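Local coordinates for protein R-imine reductase (Streptomyces kanamyceticus, PDB 3ZGY) that catalyses the NADPH-dependent, R-selective reduction of an imine substrate, at residues A189-V192 / M193-S196; G227-A230 / D231-P234; P234-A237 / R238-D241; A251-T254 / H255-T258. One frame throughout, in Å; residues are numbered along the deposited sequence.

Interaction 1: A189-V192 / M193-S196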
ATOM      1  N   ALA D 189       0.044  -9.624   6.990  1.00 41.25           N
ATOM      2  CA  ALA D 189      -0.473  -9.093   5.731  1.00 45.57           C
ATOM      3  C   ALA D 189      -0.567  -7.576   5.782  1.00 52.78           C
ATOM      4  O   ALA D 189      -0.235  -6.898   4.820  1.00 46.46           O
ATOM      5  CB  ALA D 189      -1.847  -9.676   5.403  1.00 45.77           C
ATOM      6  N   GLY D 190      -1.035  -7.059   6.917  1.00 52.86           N
ATOM      7  CA  GLY D 190      -1.196  -5.632   7.108  1.00 45.60           C
ATOM      8  C   GLY D 190       0.125  -4.916   7.101  1.00 44.77           C
ATOM      9  O   GLY D 190       0.262  -3.906   6.435  1.00 46.25           O
ATOM     10  N   LEU D 191       1.115  -5.466   7.790  1.00 43.67           N
ATOM     11  CA  LEU D 191       2.460  -4.902   7.793  1.00 49.41           C
ATOM     12  C   LEU D 191       3.154  -4.910   6.431  1.00 50.52           C
ATOM     13  O   LEU D 191       3.734  -3.915   6.009  1.00 56.23           O
ATOM     14  CB  LEU D 191       3.342  -5.651   8.765  1.00 50.86           C
ATOM     15  CG  LEU D 191       2.967  -5.430  10.239  1.00 47.95           C
ATOM     16  CD1 LEU D 191       3.698  -6.498  11.043  1.00 49.12           C
ATOM     17  CD2 LEU D 191       3.312  -4.051  10.760  1.00 46.16           C
ATOM     18  N   VAL D 192       3.088  -6.008   5.714  1.00 50.47           N
ATOM     19  CA  VAL D 192       3.765  -6.037   4.423  1.00 49.06           C
ATOM     20  C   VAL D 192       3.112  -5.036   3.456  1.00 47.43           C
ATOM     21  O   VAL D 192       3.784  -4.486   2.602  1.00 51.35           O
ATOM     22  CB  VAL D 192       3.827  -7.455   3.814  1.00 38.17           C
ATOM     23  CG1 VAL D 192       2.519  -7.843   3.180  1.00 38.94           C
ATOM     24  CG2 VAL D 192       4.873  -7.500   2.741  1.00 40.24           C
ATOM     25  N   MET D 193       1.811  -4.815   3.597  1.00 46.58           N
ATOM     26  CA  MET D 193       1.100  -3.860   2.746  1.00 49.28           C
ATOM     27  C   MET D 193       1.513  -2.470   3.137  1.00 49.58           C
ATOM     28  O   MET D 193       1.681  -1.607   2.300  1.00 54.93           O
ATOM     29  CB  MET D 193      -0.413  -3.988   2.915  1.00 53.74           C
ATOM     30  CG  MET D 193      -1.222  -2.902   2.253  1.00 51.19           C
ATOM     31  SD  MET D 193      -0.949  -2.944   0.509  1.00 48.02           S
ATOM     32  CE  MET D 193      -2.004  -4.302  -0.001  1.00 49.14           C
ATOM     33  N   MET D 194       1.716  -2.277   4.423  1.00 50.14           N
ATOM     34  CA  MET D 194       2.054  -0.966   4.910  1.00 48.93           C
ATOM     35  C   MET D 194       3.425  -0.590   4.368  1.00 46.82           C
ATOM     36  O   MET D 194       3.560   0.473   3.805  1.00 49.17           O
ATOM     37  CB  MET D 194       2.009  -0.934   6.464  1.00 49.35           C
ATOM     38  CG  MET D 194       2.540   0.342   7.053  1.00 52.31           C
ATOM     39  SD  MET D 194       2.994   0.253   8.774  1.00 56.07           S
ATOM     40  CE  MET D 194       4.503  -0.719   8.738  1.00 59.16           C
ATOM     41  N   TRP D 195       4.448  -1.420   4.607  1.00 46.90           N
ATOM     42  CA  TRP D 195       5.790  -1.137   4.124  1.00 44.63           C
ATOM     43  C   TRP D 195       5.784  -1.016   2.618  1.00 42.77           C
ATOM     44  O   TRP D 195       6.505  -0.229   2.060  1.00 42.08           O
ATOM     45  CB  TRP D 195       6.807  -2.212   4.545  1.00 47.59           C
ATOM     46  CG  TRP D 195       7.082  -2.140   5.990  1.00 47.59           C
ATOM     47  CD1 TRP D 195       7.331  -1.026   6.680  1.00 53.13           C
ATOM     48  CD2 TRP D 195       7.105  -3.201   6.924  1.00 51.68           C
ATOM     49  NE1 TRP D 195       7.534  -1.303   7.984  1.00 51.25           N
ATOM     50  CE2 TRP D 195       7.380  -2.641   8.175  1.00 59.90           C
ATOM     51  CE3 TRP D 195       6.935  -4.579   6.829  1.00 58.27           C
ATOM     52  CZ2 TRP D 195       7.475  -3.409   9.352  1.00 67.43           C
ATOM     53  CZ3 TRP D 195       7.060  -5.351   7.975  1.00 59.44           C
ATOM     54  CH2 TRP D 195       7.323  -4.762   9.226  1.00 66.19           C
ATOM     55  N   SER D 196       4.944  -1.791   1.964  1.00 42.51           N
ATOM     56  CA  SER D 196       4.855  -1.732   0.544  1.00 41.43           C
ATOM     57  C   SER D 196       4.452  -0.338   0.060  1.00 43.20           C
ATOM     58  O   SER D 196       5.015   0.171  -0.923  1.00 46.76           O
ATOM     59  CB  SER D 196       3.912  -2.806  -0.012  1.00 39.95           C
ATOM     60  OG  SER D 196       4.611  -4.005  -0.347  1.00 40.20           O
TER
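Leu191 and Trp195 meet one turn apart on the long helix 182-209, which in enzymes related to 6-phosphogluconate dehydrogenase joins the Rossmann-type domain to the helical C-terminal domain. The tight part of the contact is built on the buried residues Val192, Trp195 and Ser196, with CB of Leu191. This CB sits over the six-membered ring of Trp195, off-centre, in a CH-pi contact with 4.3 Å from CB to the ring centroid. Its closest ring atom is CZ3 of Trp195, at 3.8 Å. The indole is laid back along the helix because its CG is anti to the carbonyl carbon (chi1 -71°). Carbonyl O of Leu191 is 3.4 Å from CE3 of Trp195 and accepts the backbone N-H of Trp195 in a nearly straight bond. NE1 of Trp195 is hydrogen-bonded to His255 of the second subunit, and the ring also meets Tyr296 of that subunit.

The looser, partly exposed side holds Gly190, Met194 and the CD2 end of Leu191. The second subunit reaches both sides. Leu191 and Met194 run side by side and point the same way. The Met194 chain bends at its last torsion. Its CE comes to 4.1 Å from CD2 of Leu191 and also lies above the rim of the indole. Gly190 takes part through its carbonyl, which receives N of Met194. At the buried end Ser196 reaches back to Val192. Carbonyl O of Val192 accepts N of Ser196 at 3.0 Å and, weakly, OG of Ser196 at 3.1 Å.

Interaction 2: G227-A230 / D231-P234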
ATOM      1  N   GLY D 227      -6.476   5.046  -3.625  1.00 55.13           N
ATOM      2  CA  GLY D 227      -7.903   4.723  -3.558  1.00 53.66           C
ATOM      3  C   GLY D 227      -8.370   3.966  -4.783  1.00 52.53           C
ATOM      4  O   GLY D 227      -9.137   3.000  -4.699  1.00 61.04           O
ATOM      5  N   THR D 228      -7.926   4.389  -5.945  1.00 54.52           N
ATOM      6  CA  THR D 228      -8.372   3.706  -7.146  1.00 53.13           C
ATOM      7  C   THR D 228      -7.929   2.248  -7.174  1.00 59.01           C
ATOM      8  O   THR D 228      -8.709   1.362  -7.599  1.00 60.23           O
ATOM      9  CB  THR D 228      -7.799   4.399  -8.357  1.00 48.21           C
ATOM     10  OG1 THR D 228      -8.208   5.748  -8.317  1.00 50.01           O
ATOM     11  CG2 THR D 228      -8.275   3.752  -9.633  1.00 53.00           C
ATOM     12  N   VAL D 229      -6.695   2.005  -6.709  1.00 53.31           N
ATOM     13  CA  VAL D 229      -6.111   0.668  -6.782  1.00 56.91           C
ATOM     14  C   VAL D 229      -6.736  -0.248  -5.751  1.00 54.87           C
ATOM     15  O   VAL D 229      -7.144  -1.375  -6.067  1.00 50.61           O
ATOM     16  CB  VAL D 229      -4.586   0.695  -6.616  1.00 60.03           C
ATOM     17  CG1 VAL D 229      -4.049  -0.737  -6.644  1.00 59.48           C
ATOM     18  CG2 VAL D 229      -3.978   1.494  -7.745  1.00 58.17           C
ATOM     19  N   ALA D 230      -6.873   0.270  -4.529  1.00 58.76           N
ATOM     20  CA  ALA D 230      -7.672  -0.397  -3.480  1.00 59.52           C
ATOM     21  C   ALA D 230      -9.024  -0.934  -3.974  1.00 60.46           C
ATOM     22  O   ALA D 230      -9.394  -2.057  -3.624  1.00 67.34           O
ATOM     23  CB  ALA D 230      -7.882   0.532  -2.313  1.00 56.33           C
ATOM     24  N   ASP D 231      -9.743  -0.173  -4.800  1.00 51.83           N
ATOM     25  CA  ASP D 231     -11.049  -0.656  -5.260  1.00 60.13           C
ATOM     26  C   ASP D 231     -10.923  -1.803  -6.171  1.00 52.36           C
ATOM     27  O   ASP D 231     -11.916  -2.464  -6.413  1.00 57.47           O
ATOM     28  CB  ASP D 231     -11.896   0.422  -5.967  1.00 74.76           C
ATOM     29  CG  ASP D 231     -12.360   1.535  -5.025  1.00 80.56           C
ATOM     30  OD1 ASP D 231     -12.197   1.419  -3.805  1.00 85.73           O
ATOM     31  OD2 ASP D 231     -12.836   2.569  -5.526  1.00102.32           O
ATOM     32  N   TRP D 232      -9.751  -2.049  -6.733  1.00 51.81           N
ATOM     33  CA  TRP D 232      -9.649  -3.238  -7.582  1.00 57.19           C
ATOM     34  C   TRP D 232      -9.546  -4.518  -6.784  1.00 57.55           C
ATOM     35  O   TRP D 232      -9.698  -5.596  -7.347  1.00 61.95           O
ATOM     36  CB  TRP D 232      -8.446  -3.203  -8.511  1.00 58.68           C
ATOM     37  CG  TRP D 232      -8.319  -1.989  -9.353  1.00 68.61           C
ATOM     38  CD1 TRP D 232      -9.275  -1.084  -9.647  1.00 62.03           C
ATOM     39  CD2 TRP D 232      -7.137  -1.567 -10.049  1.00 72.88           C
ATOM     40  NE1 TRP D 232      -8.756  -0.100 -10.448  1.00 70.21           N
ATOM     41  CE2 TRP D 232      -7.448  -0.380 -10.718  1.00 67.32           C
ATOM     42  CE3 TRP D 232      -5.848  -2.080 -10.155  1.00 66.24           C
ATOM     43  CZ2 TRP D 232      -6.519   0.314 -11.466  1.00 59.67           C
ATOM     44  CZ3 TRP D 232      -4.933  -1.402 -10.915  1.00 69.68           C
ATOM     45  CH2 TRP D 232      -5.269  -0.214 -11.556  1.00 61.69           C
ATOM     46  N   LEU D 233      -9.203  -4.426  -5.500  1.00 60.25           N
ATOM     47  CA  LEU D 233      -8.782  -5.645  -4.785  1.00 56.24           C
ATOM     48  C   LEU D 233      -9.901  -6.697  -4.588  1.00 56.18           C
ATOM     49  O   LEU D 233      -9.636  -7.874  -4.725  1.00 54.26           O
ATOM     50  CB  LEU D 233      -8.098  -5.293  -3.476  1.00 54.62           C
ATOM     51  CG  LEU D 233      -6.844  -4.464  -3.657  1.00 50.12           C
ATOM     52  CD1 LEU D 233      -6.177  -4.138  -2.330  1.00 51.17           C
ATOM     53  CD2 LEU D 233      -5.880  -5.213  -4.531  1.00 56.90           C
ATOM     54  N   PRO D 234     -11.154  -6.278  -4.290  1.00 51.20           N
ATOM     55  CA  PRO D 234     -12.202  -7.291  -4.199  1.00 48.01           C
ATOM     56  C   PRO D 234     -12.380  -8.139  -5.417  1.00 51.27           C
ATOM     57  O   PRO D 234     -12.464  -9.377  -5.340  1.00 60.07           O
ATOM     58  CB  PRO D 234     -13.445  -6.463  -3.917  1.00 50.81           C
ATOM     59  CG  PRO D 234     -12.922  -5.306  -3.071  1.00 46.77           C
ATOM     60  CD  PRO D 234     -11.600  -4.981  -3.724  1.00 50.34           C
TER
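A type I beta turn from Ala230 to Leu233 carries the chain from helix 215-230 into helix 233-241, and Trp232 in this turn folds its ring back over Val229. CA of Val229 stands over the five-membered ring, 4.2 Å from its centroid and only 15° off the ring normal. This is a CH-pi contact over the face. Farther along the indole, CG1 of Val229 reaches CE3 of Trp232 at 4.2 Å. This branch is anti to the backbone N of Val229 (chi1 178°), which turns it towards the benzene part of the indole. Carbonyl O of Thr228 lies 3.2 Å from NE1 of Trp232, but the angle is too poor for a hydrogen bond. CG2 of Thr228 passes NE1 of the same ring more loosely.

The backbone bonds change as the first helix gives way to the turn. N of Asp231 still donates to O of Gly227, at 3.2 Å, and only weakly to O of Thr228. One residue on, the span shortens to three residues. N of Trp232 donates to O of Val229 at 2.8 Å, from above the carbonyl plane. N of Leu233 donates to O of Ala230 at 3.0 Å and closes the beta turn. In the helical C-terminal domain this corner lies against the second subunit. Val229 and Trp232 both pack on Met194 of that subunit, and Leu233 on its Ile226. On the exposed side, the Asp231 side chain lies beside the end of helix 215-230, while CD of Pro234 rests 3.7 Å from O of Ala230.

Interaction 3: P234-A237 / R238-D241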
ATOM      1  N   PRO D 234     -11.154  -6.278  -4.290  1.00 51.20           N
ATOM      2  CA  PRO D 234     -12.202  -7.291  -4.199  1.00 48.01           C
ATOM      3  C   PRO D 234     -12.380  -8.139  -5.417  1.00 51.27           C
ATOM      4  O   PRO D 234     -12.464  -9.377  -5.340  1.00 60.07           O
ATOM      5  CB  PRO D 234     -13.445  -6.463  -3.917  1.00 50.81           C
ATOM      6  CG  PRO D 234     -12.922  -5.306  -3.071  1.00 46.77           C
ATOM      7  CD  PRO D 234     -11.600  -4.981  -3.724  1.00 50.34           C
ATOM      8  N   GLY D 235     -12.288  -7.523  -6.571  1.00 62.53           N
ATOM      9  CA  GLY D 235     -12.333  -8.288  -7.814  1.00 54.07           C
ATOM     10  C   GLY D 235     -11.138  -9.174  -8.018  1.00 54.26           C
ATOM     11  O   GLY D 235     -11.255 -10.297  -8.564  1.00 58.96           O
ATOM     12  N   TYR D 236      -9.973  -8.686  -7.616  1.00 52.50           N
ATOM     13  CA  TYR D 236      -8.773  -9.511  -7.746  1.00 56.04           C
ATOM     14  C   TYR D 236      -8.890 -10.682  -6.764  1.00 56.80           C
ATOM     15  O   TYR D 236      -8.433 -11.811  -7.047  1.00 51.58           O
ATOM     16  CB  TYR D 236      -7.489  -8.673  -7.558  1.00 58.77           C
ATOM     17  CG  TYR D 236      -7.076  -7.817  -8.760  1.00 71.01           C
ATOM     18  CD1 TYR D 236      -7.686  -7.964 -10.005  1.00 79.98           C
ATOM     19  CD2 TYR D 236      -6.027  -6.911  -8.672  1.00 80.62           C
ATOM     20  CE1 TYR D 236      -7.285  -7.225 -11.099  1.00 76.67           C
ATOM     21  CE2 TYR D 236      -5.624  -6.158  -9.778  1.00 85.43           C
ATOM     22  CZ  TYR D 236      -6.266  -6.325 -10.989  1.00 78.39           C
ATOM     23  OH  TYR D 236      -5.907  -5.592 -12.106  1.00 81.22           O
ATOM     24  N   ALA D 237      -9.483 -10.417  -5.603  1.00 51.50           N
ATOM     25  CA  ALA D 237      -9.659 -11.484  -4.637  1.00 53.72           C
ATOM     26  C   ALA D 237     -10.564 -12.575  -5.233  1.00 61.96           C
ATOM     27  O   ALA D 237     -10.209 -13.746  -5.147  1.00 60.75           O
ATOM     28  CB  ALA D 237     -10.213 -10.959  -3.334  1.00 51.21           C
ATOM     29  N   ARG D 238     -11.693 -12.202  -5.868  1.00 62.44           N
ATOM     30  CA  ARG D 238     -12.538 -13.210  -6.522  1.00 55.65           C
ATOM     31  C   ARG D 238     -11.738 -14.017  -7.528  1.00 59.75           C
ATOM     32  O   ARG D 238     -11.840 -15.236  -7.582  1.00 61.75           O
ATOM     33  CB  ARG D 238     -13.770 -12.599  -7.179  1.00 63.20           C
ATOM     34  CG  ARG D 238     -14.760 -12.012  -6.172  1.00 70.05           C
ATOM     35  CD  ARG D 238     -16.110 -11.668  -6.794  1.00 73.48           C
ATOM     36  NE  ARG D 238     -16.009 -10.513  -7.686  1.00 85.69           N
ATOM     37  CZ  ARG D 238     -16.072  -9.226  -7.310  1.00 90.03           C
ATOM     38  NH1 ARG D 238     -16.239  -8.859  -6.032  1.00 85.37           N
ATOM     39  NH2 ARG D 238     -15.950  -8.278  -8.233  1.00 94.73           N
ATOM     40  N   GLN D 239     -10.853 -13.382  -8.276  1.00 63.95           N
ATOM     41  CA  GLN D 239     -10.045 -14.167  -9.221  1.00 73.59           C
ATOM     42  C   GLN D 239      -9.137 -15.159  -8.556  1.00 66.32           C
ATOM     43  O   GLN D 239      -8.995 -16.257  -9.036  1.00 69.71           O
ATOM     44  CB  GLN D 239      -9.216 -13.283 -10.130  1.00 78.27           C
ATOM     45  CG  GLN D 239     -10.077 -12.415 -11.039  1.00 74.84           C
ATOM     46  CD  GLN D 239      -9.251 -11.563 -11.969  1.00 78.25           C
ATOM     47  OE1 GLN D 239      -8.150 -11.941 -12.402  1.00 85.23           O
ATOM     48  NE2 GLN D 239      -9.774 -10.410 -12.284  1.00 85.97           N
ATOM     49  N   ILE D 240      -8.493 -14.743  -7.480  1.00 75.85           N
ATOM     50  CA  ILE D 240      -7.597 -15.630  -6.744  1.00 70.13           C
ATOM     51  C   ILE D 240      -8.374 -16.784  -6.135  1.00 65.58           C
ATOM     52  O   ILE D 240      -7.903 -17.909  -6.119  1.00 61.13           O
ATOM     53  CB  ILE D 240      -6.851 -14.882  -5.644  1.00 65.18           C
ATOM     54  CG1 ILE D 240      -5.783 -13.958  -6.266  1.00 63.96           C
ATOM     55  CG2 ILE D 240      -6.171 -15.849  -4.691  1.00 65.32           C
ATOM     56  CD1 ILE D 240      -5.333 -12.858  -5.333  1.00 59.95           C
ATOM     57  N   ASP D 241      -9.573 -16.531  -5.652  1.00 67.63           N
ATOM     58  CA  ASP D 241     -10.346 -17.607  -5.029  1.00 65.05           C
ATOM     59  C   ASP D 241     -10.820 -18.692  -6.005  1.00 65.69           C
ATOM     60  O   ASP D 241     -10.798 -19.843  -5.640  1.00 74.61           O
ATOM     61  CB  ASP D 241     -11.487 -17.039  -4.194  1.00 60.55           C
ATOM     62  CG  ASP D 241     -10.998 -16.413  -2.889  1.00 71.65           C
ATOM     63  OD1 ASP D 241      -9.804 -16.656  -2.522  1.00 66.86           O
ATOM     64  OD2 ASP D 241     -11.820 -15.718  -2.223  1.00 76.96           O
TER
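Tyr236 and Gln239 both start with CG anti to the carbonyl carbon (chi1 -77° and -64°), which lays the two side chains next to each other, pointing the same way. The Gln239 chain stays extended beyond CG and brings its amide up to the tyrosine. NE2 of Gln239 arrives at the ring edge, near the ring plane, 3.9 Å from CD1 of Tyr236. The amide and ring planes are steeply inclined, 79° apart, so the two groups do not stack. Both side chains also touch Pro297 of the same chain, and Gln239 touches Pro246. Shortening this glutamine to an alanine would probably leave the edge of Tyr236 without its amide neighbour and take away the contacts with both prolines.

These residues belong to the short helix 233-241 of the C-terminal domain. Its i to i+4 bonds are regular. N of Arg238 donates to O of Pro234 at 3.0 Å, and N of Ile240 to O of Tyr236, also at 3.0 Å.

On the exposed side, Arg238 bends at chi3 and folds its guanidinium back over the first turn. One guanidinium face lies over O of Pro234 and CA of Gly235. NH2 of Arg238 comes to 3.6 Å from CA of Gly235. The opposite flank of the helix meets the second subunit. Ile240 packs on Leu202 there and Tyr236 on Leu198. At the last turn, N of Asp241 donates to O of Ala237 at 2.9 Å. OD1 of Asp241 accepts N of Ala215, and OD2 accepts N of Thr216, both of the second subunit.

Interaction 4: A251-T254 / H255-T258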
ATOM      1  N   ALA D 251      -3.362  -7.544 -19.476  1.00 75.27           N
ATOM      2  CA  ALA D 251      -2.582  -8.749 -19.278  1.00 74.47           C
ATOM      3  C   ALA D 251      -1.160  -8.455 -18.837  1.00 73.87           C
ATOM      4  O   ALA D 251      -0.608  -7.402 -19.116  1.00 83.05           O
ATOM      5  CB  ALA D 251      -2.545  -9.565 -20.548  1.00 84.62           C
ATOM      6  N   ILE D 252      -0.547  -9.433 -18.196  1.00 68.70           N
ATOM      7  CA  ILE D 252       0.773  -9.255 -17.602  1.00 66.77           C
ATOM      8  C   ILE D 252       1.776  -8.820 -18.625  1.00 69.69           C
ATOM      9  O   ILE D 252       2.687  -8.075 -18.293  1.00 77.37           O
ATOM     10  CB  ILE D 252       1.232 -10.538 -16.851  1.00 59.95           C
ATOM     11  CG1 ILE D 252       0.433 -10.663 -15.559  1.00 69.71           C
ATOM     12  CG2 ILE D 252       2.694 -10.500 -16.460  1.00 58.05           C
ATOM     13  CD1 ILE D 252       0.436 -12.055 -14.963  1.00 83.34           C
ATOM     14  N   ASP D 253       1.651  -9.330 -19.853  1.00 79.86           N
ATOM     15  CA  ASP D 253       2.510  -8.908 -20.977  1.00 79.98           C
ATOM     16  C   ASP D 253       2.491  -7.375 -21.117  1.00 76.18           C
ATOM     17  O   ASP D 253       3.553  -6.755 -21.101  1.00 75.49           O
ATOM     18  CB  ASP D 253       2.051  -9.541 -22.289  1.00 84.61           C
ATOM     19  CG  ASP D 253       2.419 -11.023 -22.411  1.00 86.70           C
ATOM     20  OD1 ASP D 253       3.517 -11.432 -21.961  1.00 91.46           O
ATOM     21  OD2 ASP D 253       1.592 -11.780 -22.991  1.00 91.06           O
ATOM     22  N   THR D 254       1.293  -6.789 -21.170  1.00 63.33           N
ATOM     23  CA  THR D 254       1.116  -5.325 -21.298  1.00 73.51           C
ATOM     24  C   THR D 254       1.849  -4.546 -20.198  1.00 81.33           C
ATOM     25  O   THR D 254       2.406  -3.469 -20.439  1.00110.22           O
ATOM     26  CB  THR D 254      -0.399  -4.828 -21.168  1.00 76.96           C
ATOM     27  OG1 THR D 254      -1.298  -5.922 -21.246  1.00 79.70           O
ATOM     28  CG2 THR D 254      -0.794  -3.786 -22.251  1.00 97.43           C
ATOM     29  N   HIS D 255       1.808  -5.054 -18.973  1.00 79.85           N
ATOM     30  CA  HIS D 255       2.481  -4.390 -17.843  1.00 72.12           C
ATOM     31  C   HIS D 255       3.966  -4.212 -18.123  1.00 69.19           C
ATOM     32  O   HIS D 255       4.553  -3.184 -17.820  1.00 73.12           O
ATOM     33  CB  HIS D 255       2.255  -5.198 -16.543  1.00 75.88           C
ATOM     34  CG  HIS D 255       0.864  -5.077 -15.983  1.00 66.72           C
ATOM     35  ND1 HIS D 255       0.584  -4.354 -14.848  1.00 64.23           N
ATOM     36  CD2 HIS D 255      -0.326  -5.559 -16.417  1.00 68.76           C
ATOM     37  CE1 HIS D 255      -0.711  -4.414 -14.588  1.00 69.42           C
ATOM     38  NE2 HIS D 255      -1.289  -5.137 -15.530  1.00 73.86           N
ATOM     39  N   LEU D 256       4.541  -5.249 -18.724  1.00 79.88           N
ATOM     40  CA  LEU D 256       6.001  -5.441 -18.903  1.00 74.29           C
ATOM     41  C   LEU D 256       6.815  -4.316 -19.484  1.00 71.25           C
ATOM     42  O   LEU D 256       7.862  -3.945 -18.955  1.00 67.66           O
ATOM     43  CB  LEU D 256       6.177  -6.619 -19.852  1.00 69.17           C
ATOM     44  CG  LEU D 256       6.688  -7.952 -19.379  1.00 75.37           C
ATOM     45  CD1 LEU D 256       6.612  -8.153 -17.871  1.00 79.45           C
ATOM     46  CD2 LEU D 256       5.858  -8.980 -20.134  1.00 79.25           C
ATOM     47  N   ALA D 257       6.355  -3.809 -20.619  1.00 74.67           N
ATOM     48  CA  ALA D 257       6.998  -2.669 -21.248  1.00 76.07           C
ATOM     49  C   ALA D 257       7.053  -1.471 -20.291  1.00 74.94           C
ATOM     50  O   ALA D 257       8.096  -0.821 -20.143  1.00 71.66           O
ATOM     51  CB  ALA D 257       6.237  -2.277 -22.483  1.00 81.75           C
ATOM     52  N   THR D 258       5.934  -1.214 -19.624  1.00 62.24           N
ATOM     53  CA  THR D 258       5.863  -0.129 -18.659  1.00 56.31           C
ATOM     54  C   THR D 258       6.762  -0.325 -17.464  1.00 56.80           C
ATOM     55  O   THR D 258       7.386   0.635 -17.013  1.00 50.60           O
ATOM     56  CB  THR D 258       4.477   0.015 -18.125  1.00 57.00           C
ATOM     57  OG1 THR D 258       3.556  -0.168 -19.203  1.00 67.53           O
ATOM     58  CG2 THR D 258       4.319   1.349 -17.584  1.00 59.41           C
TER
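The imidazole of His255 has carbonyl O of Ala251 at its edge, in the ring plane, 3.3 Å from CD2. CA of Ile252 and C of Thr254 approach the ring obliquely. Other partners of the ring lie outside the two segments. It meets Tyr296 of the same chain and Trp195 of the second subunit, and ND1 is hydrogen-bonded to NE1 of that tryptophan. NE2 is weakly hydrogen-bonded to O of Ala250.

This is the first turn of helix 252-269, with Ala251 at the N-cap position. Carbonyl O of Ala251 gathers several donors. OG1 of Thr254 binds it at 2.7 Å, and the backbone N of Thr254 and of His255 do so weakly. N of Leu256 bonds O of Asp253 at 3.0 Å and O of Ile252 only weakly, at 3.4 Å.

Leu256 lies alongside Asp253, its CD2 3.9 Å from OD1 of Asp253, and packs on Lys280, Ala283 and Val287 of helix 274-291. Swapping this leucine for an alanine is likely to open a gap against helix 274-291 and remove the apolar neighbour of the Asp253 carboxylate.

Because NE1 of Trp195 can only donate, ND1 of His255 is the likely acceptor. The proton on this imidazole would then probably sit on NE2, as the weak bond to the Ala250 carbonyl also suggests.

Overall arrangement
All four contacts lie in the helical C-terminal part and touch the second subunit, so they sample the dimer interface. Interactions 2 and 3 share Pro234, and their centres are 11 Å apart. Interactions 1 and 4 are about 24 Å apart between centres within one chain, yet they meet across the dimer: Trp195 of one subunit bonds His255 of the other, and Leu191 packs on Thr258. Met194 packs on Val229 and Trp232 of the partner's interaction 2. Interaction 1 is nearest the cofactor site: Leu191 is about 7 Å, side chain to side chain, from Ser111, which contacts NADP(+) when it is bound; this chain lacks the cofactor. Interactions 2, 3 and 4 lie away from that site.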